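PDB 4JJJ: cellulose 1,4-beta-cellobiosidase from Thermobifida fusca, which probably hydrolyses beta-1,4-glucosidic bonds of cellulose to release cellobiose, using the family 48 glycoside hydrolase part present in this chain. Local coordinates for residues Phe417-Met422 against Ala506-Tyr511; Thr524-Leu529 against Ala631-Leu636; Asp530-His535 against Ile539-Pro544. The protein carries 1 engineered substitution. All blocks are in the same frame, centred on the assembly; numbering follows the deposited sequence.

Interaction 1: Phe417-Met422 against Ala506-Tyr511. With BGC (beta-D-glucopyranose), chain B.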
loop_
_atom_site.group_PDB
_atom_site.type_symbol
_atom_site.label_atom_id
_atom_site.label_comp_id
_atom_site.label_asym_id
_atom_site.label_seq_id
_atom_site.Cartn_x
_atom_site.Cartn_y
_atom_site.Cartn_z
ATOM N N PHE A 417 -4.211 -9.740 0.114
ATOM C CA PHE A 417 -3.486 -9.358 -1.064
ATOM C C PHE A 417 -3.868 -10.202 -2.266
ATOM O O PHE A 417 -3.778 -9.777 -3.406
ATOM C CB PHE A 417 -1.993 -9.503 -0.792
ATOM C CG PHE A 417 -1.346 -8.371 -0.075
ATOM C CD1 PHE A 417 -1.510 -7.054 -0.500
ATOM C CD2 PHE A 417 -0.645 -8.619 1.068
ATOM C CE1 PHE A 417 -0.849 -5.991 0.172
ATOM C CE2 PHE A 417 -0.037 -7.588 1.722
ATOM C CZ PHE A 417 -0.131 -6.299 1.275
ATOM N N GLN A 418 -4.343 -11.436 -2.017
ATOM C CA GLN A 418 -4.825 -12.317 -3.106
ATOM C C GLN A 418 -5.960 -11.648 -3.851
ATOM O O GLN A 418 -5.932 -11.521 -5.085
ATOM C CB GLN A 418 -5.369 -13.640 -2.638
ATOM C CG GLN A 418 -4.375 -14.584 -1.962
ATOM C CD GLN A 418 -3.316 -15.021 -2.876
ATOM O OE1 GLN A 418 -3.594 -15.581 -4.007
ATOM N NE2 GLN A 418 -2.055 -14.795 -2.492
ATOM N N VAL A 419 -6.957 -11.131 -3.095
ATOM C CA VAL A 419 -8.150 -10.486 -3.697
ATOM C C VAL A 419 -7.853 -9.114 -4.194
ATOM O O VAL A 419 -8.454 -8.686 -5.210
ATOM C CB VAL A 419 -9.361 -10.619 -2.789
ATOM C CG1 VAL A 419 -9.847 -12.058 -2.725
ATOM C CG2 VAL A 419 -9.135 -10.090 -1.393
ATOM N N TRP A 420 -7.014 -8.359 -3.557
ATOM C CA TRP A 420 -6.694 -7.023 -4.085
ATOM C C TRP A 420 -6.061 -7.146 -5.495
ATOM O O TRP A 420 -6.450 -6.429 -6.461
ATOM C CB TRP A 420 -5.847 -6.248 -3.161
ATOM C CG TRP A 420 -6.528 -5.614 -2.030
ATOM C CD1 TRP A 420 -7.849 -5.481 -1.828
ATOM C CD2 TRP A 420 -5.886 -4.850 -0.986
ATOM N NE1 TRP A 420 -8.072 -4.760 -0.698
ATOM C CE2 TRP A 420 -6.891 -4.323 -0.178
ATOM C CE3 TRP A 420 -4.547 -4.571 -0.699
ATOM C CZ2 TRP A 420 -6.624 -3.507 0.901
ATOM C CZ3 TRP A 420 -4.256 -3.745 0.395
ATOM C CH2 TRP A 420 -5.283 -3.222 1.169
ATOM N N ASN A 421 -5.099 -8.084 -5.640
ATOM C CA ASN A 421 -4.511 -8.328 -6.962
ATOM C C ASN A 421 -5.503 -8.954 -7.921
ATOM O O ASN A 421 -5.745 -8.443 -9.044
ATOM C CB ASN A 421 -3.277 -9.175 -6.826
ATOM C CG ASN A 421 -2.889 -9.802 -8.127
ATOM O OD1 ASN A 421 -2.797 -9.130 -9.092
ATOM N ND2 ASN A 421 -2.411 -11.054 -8.059
ATOM N N MET A 422 -6.167 -9.986 -7.470
ATOM C CA MET A 422 -7.012 -10.778 -8.333
ATOM C C MET A 422 -8.164 -9.988 -8.863
ATOM O O MET A 422 -8.550 -10.189 -9.997
ATOM C CB MET A 422 -7.502 -12.114 -7.759
ATOM C CG MET A 422 -7.803 -13.180 -8.808
ATOM S SD MET A 422 -6.492 -13.571 -9.985
ATOM C CE MET A 422 -5.131 -14.027 -8.911
ATOM N N ALA A 506 -15.870 -10.938 -3.388
ATOM C CA ALA A 506 -17.130 -10.894 -4.093
ATOM C C ALA A 506 -16.915 -10.221 -5.459
ATOM O O ALA A 506 -17.435 -10.730 -6.493
ATOM C CB ALA A 506 -18.158 -10.152 -3.350
ATOM N N LYS A 507 -16.181 -9.088 -5.516
ATOM C CA LYS A 507 -15.957 -8.432 -6.799
ATOM C C LYS A 507 -15.165 -9.296 -7.753
ATOM O O LYS A 507 -15.451 -9.360 -8.964
ATOM C CB LYS A 507 -15.348 -7.096 -6.589
ATOM C CG LYS A 507 -16.314 -6.028 -6.070
ATOM C CD LYS A 507 -15.689 -4.688 -5.976
ATOM C CE LYS A 507 -14.729 -4.545 -4.786
ATOM N NZ LYS A 507 -13.722 -3.428 -5.004
ATOM N N THR A 508 -14.092 -9.875 -7.238
ATOM C CA THR A 508 -13.267 -10.699 -8.075
ATOM C C THR A 508 -14.109 -11.751 -8.777
ATOM O O THR A 508 -13.987 -11.961 -9.999
ATOM C CB THR A 508 -12.171 -11.448 -7.206
ATOM O OG1 THR A 508 -11.335 -10.462 -6.646
ATOM C CG2 THR A 508 -11.261 -12.288 -8.024
ATOM N N LEU A 509 -14.948 -12.383 -8.011
ATOM C CA LEU A 509 -15.823 -13.442 -8.511
ATOM C C LEU A 509 -16.878 -12.920 -9.526
ATOM O O LEU A 509 -17.134 -13.570 -10.530
ATOM C CB LEU A 509 -16.513 -14.172 -7.331
ATOM C CG LEU A 509 -15.515 -14.978 -6.437
ATOM C CD1 LEU A 509 -16.193 -15.528 -5.216
ATOM C CD2 LEU A 509 -14.864 -16.083 -7.210
ATOM N N MET A 510 -17.416 -11.761 -9.263
ATOM C CA MET A 510 -18.411 -11.145 -10.161
ATOM C C MET A 510 -17.796 -10.774 -11.512
ATOM O O MET A 510 -18.409 -11.110 -12.540
ATOM C CB MET A 510 -19.024 -9.920 -9.502
ATOM C CG MET A 510 -20.109 -10.316 -8.471
ATOM S SD MET A 510 -21.056 -8.892 -7.909
ATOM C CE MET A 510 -19.823 -7.812 -7.177
ATOM N N TYR A 511 -16.655 -10.089 -11.523
ATOM C CA TYR A 511 -16.011 -9.709 -12.809
ATOM C C TYR A 511 -15.713 -10.947 -13.583
ATOM O O TYR A 511 -15.886 -11.019 -14.842
ATOM C CB TYR A 511 -14.775 -8.826 -12.556
ATOM C CG TYR A 511 -15.101 -7.429 -12.137
ATOM C CD1 TYR A 511 -14.896 -7.024 -10.841
ATOM C CD2 TYR A 511 -15.540 -6.483 -13.055
ATOM C CE1 TYR A 511 -15.177 -5.707 -10.494
ATOM C CE2 TYR A 511 -15.846 -5.187 -12.743
ATOM C CZ TYR A 511 -15.713 -4.776 -11.444
ATOM O OH TYR A 511 -15.923 -3.498 -11.019
HETATM C C2 BGC B . -4.620 -2.608 6.530
HETATM C C3 BGC B . -4.260 -1.945 5.203
HETATM C C4 BGC B . -2.978 -2.594 4.605
HETATM C C5 BGC B . -3.046 -4.142 4.620
HETATM C C6 BGC B . -1.721 -4.736 4.206
HETATM C C1 BGC B . -4.698 -4.118 6.405
HETATM O O2 BGC B . -5.892 -2.146 6.966
HETATM O O3 BGC B . -4.092 -0.528 5.459
HETATM O O4 BGC B . -2.804 -2.096 3.263
HETATM O O5 BGC B . -3.407 -4.560 5.942
HETATM O O6 BGC B . -0.678 -4.293 5.053
#
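Met422 and Thr508 carry the apolar part of this helix-to-helix contact. The Thr508 methyl CG2 lies 3.7 Å from Met422 CG, with Met422 CB close behind, and the two side chains cross obliquely. Met422 carries its CG on the far side of CB from the backbone N (chi1 -153°) and bends twice more; its end leads away from the other segment, and the side chain packs on Ile440, Leu441 and Trp444. It was modelled in two conformers, so that path holds for one of them.

No polar bond spans the segments. Thr508 OG1 comes within 3.7 Å of Val419 O, yet its hydrogen bond goes to Ala504 O, one turn back on its own helix, and the threonine offers the other helix chiefly its methyl.

Around the sugar, Trp420 brings the rim of its ring to beta-D-glucopyranose, CH2 standing 3.4 Å from O4, which lies at the ring edge in its plane. Phe417 CZ approaches C6 of the same sugar at 3.7 Å. Both residues belong to the glycan pocket.

Helix 416-432 thus has the pocket on one flank and helix 499-516 on another; helix 435-450 packs against both Met422 and Thr508, while helix 50-67 meets Trp420 and Lys507.

Interaction 2: Thr524-Leu529 against Ala631-Leu636. With ZN (zinc ion), chain S.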
loop_
_atom_site.group_PDB
_atom_site.type_symbol
_atom_site.label_atom_id
_atom_site.label_comp_id
_atom_site.label_asym_id
_atom_site.label_seq_id
_atom_site.Cartn_x
_atom_site.Cartn_y
_atom_site.Cartn_z
ATOM N N THR A 524 -21.292 -17.865 -5.456
ATOM C CA THR A 524 -20.476 -17.509 -4.284
ATOM C C THR A 524 -20.532 -16.024 -4.017
ATOM O O THR A 524 -20.720 -15.607 -2.890
ATOM C CB THR A 524 -19.021 -18.048 -4.436
ATOM O OG1 THR A 524 -19.116 -19.460 -4.695
ATOM C CG2 THR A 524 -18.138 -17.809 -3.240
ATOM N N ALA A 525 -20.292 -15.225 -5.071
ATOM C CA ALA A 525 -20.344 -13.786 -4.948
ATOM C C ALA A 525 -21.672 -13.328 -4.368
ATOM O O ALA A 525 -21.721 -12.485 -3.467
ATOM C CB ALA A 525 -20.128 -13.145 -6.292
ATOM N N GLU A 526 -22.760 -13.912 -4.886
ATOM C CA GLU A 526 -24.079 -13.465 -4.453
ATOM C C GLU A 526 -24.243 -13.785 -2.954
ATOM O O GLU A 526 -24.822 -12.966 -2.210
ATOM C CB GLU A 526 -25.182 -14.192 -5.210
ATOM C CG GLU A 526 -25.314 -13.811 -6.668
ATOM C CD GLU A 526 -25.971 -12.457 -6.974
ATOM O OE1 GLU A 526 -25.991 -11.514 -6.152
ATOM O OE2 GLU A 526 -26.516 -12.352 -8.116
ATOM N N GLY A 527 -23.744 -14.943 -2.506
ATOM C CA GLY A 527 -23.799 -15.318 -1.099
ATOM C C GLY A 527 -22.990 -14.415 -0.193
ATOM O O GLY A 527 -23.397 -14.071 0.880
ATOM N N LEU A 528 -21.826 -13.978 -0.705
ATOM C CA LEU A 528 -21.016 -12.970 -0.002
ATOM C C LEU A 528 -21.691 -11.585 0.115
ATOM O O LEU A 528 -21.690 -10.960 1.185
ATOM C CB LEU A 528 -19.644 -12.842 -0.649
ATOM C CG LEU A 528 -18.770 -14.107 -0.567
ATOM C CD1 LEU A 528 -17.486 -13.897 -1.302
ATOM C CD2 LEU A 528 -18.546 -14.517 0.908
ATOM N N LEU A 529 -22.371 -11.128 -0.933
ATOM C CA LEU A 529 -23.048 -9.853 -0.859
ATOM C C LEU A 529 -24.240 -9.945 0.130
ATOM O O LEU A 529 -24.474 -9.047 0.893
ATOM C CB LEU A 529 -23.601 -9.476 -2.236
ATOM C CG LEU A 529 -22.600 -9.172 -3.349
ATOM C CD1 LEU A 529 -23.350 -8.827 -4.648
ATOM C CD2 LEU A 529 -21.633 -8.127 -2.918
ATOM N N ALA A 631 -22.191 -1.625 -5.769
ATOM C CA ALA A 631 -22.263 -0.909 -7.067
ATOM C C ALA A 631 -21.853 -1.769 -8.245
ATOM O O ALA A 631 -22.459 -1.679 -9.312
ATOM C CB ALA A 631 -21.518 0.356 -7.030
ATOM N N ALA A 632 -20.781 -2.584 -8.112
ATOM C CA ALA A 632 -20.332 -3.456 -9.177
ATOM C C ALA A 632 -21.417 -4.432 -9.543
ATOM O O ALA A 632 -21.546 -4.839 -10.711
ATOM C CB ALA A 632 -19.053 -4.170 -8.837
ATOM N N HIS A 633 -22.133 -4.930 -8.558
ATOM C CA HIS A 633 -23.173 -5.920 -8.846
ATOM C C HIS A 633 -24.143 -5.334 -9.887
ATOM O O HIS A 633 -24.466 -5.987 -10.852
ATOM C CB HIS A 633 -23.937 -6.399 -7.598
ATOM C CG HIS A 633 -25.106 -7.306 -7.947
ATOM N ND1 HIS A 633 -26.270 -6.828 -8.510
ATOM C CD2 HIS A 633 -25.257 -8.637 -7.842
ATOM C CE1 HIS A 633 -27.077 -7.840 -8.743
ATOM N NE2 HIS A 633 -26.480 -8.936 -8.344
ATOM N N ASP A 634 -24.628 -4.120 -9.672
ATOM C CA ASP A 634 -25.602 -3.603 -10.636
ATOM C C ASP A 634 -24.983 -3.173 -11.962
ATOM O O ASP A 634 -25.573 -3.313 -13.001
ATOM C CB ASP A 634 -26.471 -2.544 -10.021
ATOM C CG ASP A 634 -27.693 -3.187 -9.250
ATOM O OD1 ASP A 634 -27.681 -4.445 -8.937
ATOM O OD2 ASP A 634 -28.659 -2.409 -9.039
ATOM N N GLU A 635 -23.723 -2.696 -11.935
ATOM C CA GLU A 635 -22.942 -2.409 -13.131
ATOM C C GLU A 635 -22.863 -3.635 -14.021
ATOM O O GLU A 635 -23.041 -3.532 -15.289
ATOM C CB GLU A 635 -21.529 -2.011 -12.696
ATOM C CG GLU A 635 -20.540 -1.793 -13.855
ATOM C CD GLU A 635 -19.146 -1.348 -13.347
ATOM O OE1 GLU A 635 -18.920 -1.418 -12.098
ATOM O OE2 GLU A 635 -18.258 -1.149 -14.215
ATOM N N LEU A 636 -22.625 -4.788 -13.430
ATOM C CA LEU A 636 -22.354 -6.031 -14.162
ATOM C C LEU A 636 -23.629 -6.799 -14.477
ATOM O O LEU A 636 -23.683 -7.416 -15.540
ATOM C CB LEU A 636 -21.445 -6.964 -13.353
ATOM C CG LEU A 636 -20.061 -6.360 -13.134
ATOM C CD1 LEU A 636 -19.274 -7.180 -12.183
ATOM C CD2 LEU A 636 -19.292 -6.364 -14.429
HETATM ZN ZN ZN S . -27.474 -10.677 -8.237
HETATM O O HOH W 1 -29.023 -10.503 -6.903
#
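His633 and Glu526 reach across from neighbouring helices to hold one zinc ion, and the histidine shows how each part of the contact is made. Its CB starts beside Leu529, whose methyl CD1 lies 3.9 Å away. Setting CG anti to the backbone N (chi1 174°) swings the imidazole out toward helix 519-533. Along the ring, CD2 meets two residues of that helix: Leu529 CD1 comes within 3.7 Å of it, and Glu526 OE1 within 3.4 Å. At the tip, NE2 binds zinc at 2.0 Å. On the other side of the ring, ND1 donates to Asp634 OD1 at 2.8 Å (N-H...O angle 151°), the acceptor lying in the imidazole plane; this bond fixes the ring's rotation and leaves NE2 turned to the metal, and the carboxylate would probably strengthen NE2 as a ligand.

Glu526 OE2 is the close ligand, 1.9 Å from the zinc, whereas Glu526 OE1 stands farther from the ion at 2.7 Å and accepts a long hydrogen bond from zinc-bound water 1. The carboxylate plane is turned 50° from the imidazole. NE2 and the carboxylate oxygens make no direct bond; the metal, which has two further ligand atoms from outside both segments, joins them.

The backbones stay well apart, so zinc and Leu529 bridge the interval between helices 519-533 and 620-637. Helix 499-516 packs alongside through Met510, which touches both Ala525 and His633, and helix 2-14 adds Tyr2, whose ring meets His633 and which also touches Leu529 and Asp634.

Interaction 3: Asp530-His535 against Ile539-Pro544. With ZN (zinc ion), chain X; NA (sodium ion), chain J.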
loop_
_atom_site.group_PDB
_atom_site.type_symbol
_atom_site.label_atom_id
_atom_site.label_comp_id
_atom_site.label_asym_id
_atom_site.label_seq_id
_atom_site.Cartn_x
_atom_site.Cartn_y
_atom_site.Cartn_z
ATOM N N ASP A 530 -24.924 -11.086 0.148
ATOM C CA ASP A 530 -25.997 -11.259 1.113
ATOM C C ASP A 530 -25.421 -11.182 2.517
ATOM O O ASP A 530 -26.055 -10.633 3.424
ATOM C CB ASP A 530 -26.647 -12.624 0.959
ATOM C CG ASP A 530 -27.538 -12.755 -0.236
ATOM O OD1 ASP A 530 -27.943 -11.739 -0.756
ATOM O OD2 ASP A 530 -27.850 -13.915 -0.627
ATOM N N ALA A 531 -24.302 -11.885 2.728
ATOM C CA ALA A 531 -23.624 -11.909 4.023
ATOM C C ALA A 531 -23.263 -10.532 4.496
ATOM O O ALA A 531 -23.486 -10.161 5.638
ATOM C CB ALA A 531 -22.405 -12.814 3.915
ATOM N N LEU A 532 -22.723 -9.690 3.611
ATOM C CA LEU A 532 -22.418 -8.300 3.927
ATOM C C LEU A 532 -23.662 -7.604 4.358
ATOM O O LEU A 532 -23.661 -6.870 5.325
ATOM C CB LEU A 532 -21.683 -7.586 2.798
ATOM C CG LEU A 532 -20.257 -8.146 2.482
ATOM C CD1 LEU A 532 -19.686 -7.624 1.194
ATOM C CD2 LEU A 532 -19.295 -7.792 3.598
ATOM N N LEU A 533 -24.759 -7.760 3.634
ATOM C CA LEU A 533 -25.999 -7.038 3.976
ATOM C C LEU A 533 -26.540 -7.439 5.338
ATOM O O LEU A 533 -27.128 -6.615 6.041
ATOM C CB LEU A 533 -27.034 -7.234 2.828
ATOM C CG LEU A 533 -26.845 -6.382 1.587
ATOM C CD1 LEU A 533 -27.922 -6.901 0.613
ATOM C CD2 LEU A 533 -26.959 -4.863 1.819
ATOM N N ALA A 534 -26.245 -8.662 5.716
ATOM C CA ALA A 534 -26.685 -9.215 6.990
ATOM C C ALA A 534 -25.988 -8.649 8.168
ATOM O O ALA A 534 -26.449 -8.870 9.311
ATOM C CB ALA A 534 -26.554 -10.728 6.974
ATOM N N HIS A 535 -24.858 -7.967 7.945
ATOM C CA HIS A 535 -24.043 -7.358 9.011
ATOM C C HIS A 535 -24.025 -5.792 8.973
ATOM O O HIS A 535 -23.119 -5.146 9.490
ATOM C CB HIS A 535 -22.651 -7.978 9.011
ATOM C CG HIS A 535 -22.691 -9.449 9.274
ATOM N ND1 HIS A 535 -22.715 -9.990 10.540
ATOM C CD2 HIS A 535 -22.686 -10.502 8.426
ATOM C CE1 HIS A 535 -22.765 -11.296 10.450
ATOM N NE2 HIS A 535 -22.702 -11.635 9.179
ATOM N N ILE A 539 -23.416 2.800 11.028
ATOM C CA ILE A 539 -22.408 3.542 10.279
ATOM C C ILE A 539 -21.735 2.779 9.153
ATOM O O ILE A 539 -20.851 3.330 8.519
ATOM C CB ILE A 539 -21.373 4.150 11.201
ATOM C CG1 ILE A 539 -20.508 3.117 11.864
ATOM C CG2 ILE A 539 -22.080 5.057 12.238
ATOM C CD1 ILE A 539 -19.289 3.711 12.559
ATOM N N GLY A 540 -22.109 1.497 8.980
ATOM C CA GLY A 540 -21.542 0.734 7.871
ATOM C C GLY A 540 -21.951 -0.648 7.908
ATOM O O GLY A 540 -23.132 -0.946 8.162
ATOM N N ILE A 541 -21.035 -1.564 7.669
ATOM C CA ILE A 541 -21.206 -3.026 7.776
ATOM C C ILE A 541 -19.971 -3.540 8.542
ATOM O O ILE A 541 -18.861 -3.213 8.154
ATOM C CB ILE A 541 -21.330 -3.624 6.371
ATOM C CG1 ILE A 541 -22.716 -3.444 5.827
ATOM C CG2 ILE A 541 -20.936 -5.052 6.319
ATOM C CD1 ILE A 541 -22.875 -3.579 4.307
ATOM N N ALA A 542 -20.170 -4.374 9.557
ATOM C CA ALA A 542 -19.059 -4.785 10.408
ATOM C C ALA A 542 -19.345 -6.059 11.029
ATOM O O ALA A 542 -20.503 -6.445 11.217
ATOM C CB ALA A 542 -18.794 -3.741 11.451
ATOM N N THR A 543 -18.268 -6.774 11.343
ATOM C CA THR A 543 -18.311 -8.103 11.956
ATOM C C THR A 543 -17.274 -8.180 13.095
ATOM O O THR A 543 -16.377 -7.391 13.183
ATOM C CB THR A 543 -17.894 -9.200 10.919
ATOM O OG1 THR A 543 -16.617 -8.833 10.353
ATOM C CG2 THR A 543 -18.960 -9.293 9.819
ATOM N N PRO A 544 -17.514 -9.066 14.071
ATOM C CA PRO A 544 -16.524 -9.175 15.141
ATOM C C PRO A 544 -15.126 -9.598 14.786
ATOM O O PRO A 544 -14.909 -10.486 13.991
ATOM C CB PRO A 544 -17.138 -10.308 16.068
ATOM C CG PRO A 544 -18.551 -10.495 15.554
ATOM C CD PRO A 544 -18.569 -10.085 14.138
HETATM ZN ZN ZN X . -22.983 -9.260 12.449
HETATM NA NA NA J . -28.931 -12.361 -2.839
HETATM O O HOH W 2 -29.506 -12.150 -5.404
HETATM O O HOH W 3 -26.806 -11.449 -3.513
HETATM O O HOH W 4 -28.514 -14.180 -3.262
HETATM O O HOH W 5 -30.250 -13.504 -1.728
HETATM O O HOH W 6 -22.803 -11.142 13.457
#
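His535 has one face of its imidazole overlapped by the methyl CG2 of Thr543, a CH-pi contact with CG2 4.0 Å from the ring centroid and 20° off the normal, offset toward the rim. His535 was deposited in two conformers, and this account holds for one. In it ND1 binds zinc at 2.1 Å, beside water 6; Gln461, which shares a zinc site with His535, lies close by. The other branch of Thr543, OG1, sits between its backbone N and carbonyl carbon (chi1 53°) and is bonded to Gln497 O, which keeps the methyl directed at the ring.

Next to this overlap the backbones meet. Ala542 N donates to His535 O at 3.0 Å in a nearly straight bond (160°), tilted somewhat from the carbonyl plane. This bond holds the oxygen, and the CA-H of Ile541 adds a weaker contact to it, CA lying 3.3 Å from His535 O.

Ile541 turns its branches to the C-terminal part of helix 519-533. Its CG2 lies 3.4 Å from Leu532 O, an oxygen that also accepts His535 N, and 4.2 Å from Leu532 CD2. Its side chain also touches Ile626 and Phe630 of helix 620-637. Replacing Ile541 by alanine removes the branches packed over Leu532 O and is likely to leave a gap between Leu532 and those two residues of helix 620-637.

Away from this contact, Asp530 binds a sodium ion, OD1 at 2.4 Å and OD2 more loosely at 2.9 Å, with waters completing the shell. The whole is a connection between helices of the (alpha/alpha)6 barrel of family 48 enzymes: after helix 519-533 the chain turns, and residues 539-544 pass across its C-terminal end.

All three contacts are largely buried but differ in place. Interaction 1 lies nearest the chain's centre, beside the glycan pocket, and is apolar packing without metal or cross-segment hydrogen bond. Interactions 2 and 3 sit farther out, where metal ions are bound, though only the zinc of interaction 2 joins its two segments; interaction 3 relies instead on a backbone bond and a methyl over a ring. Helix 519-533 serves both of these, its residues 524-529 running straight on into 530-535. It also follows helix 499-516 in the chain and packs against it: Leu509 CD1 meets Thr524 CG2 at 3.6 Å, tying interactions 1 and 2 together, whereas interactions 1 and 3 do not touch.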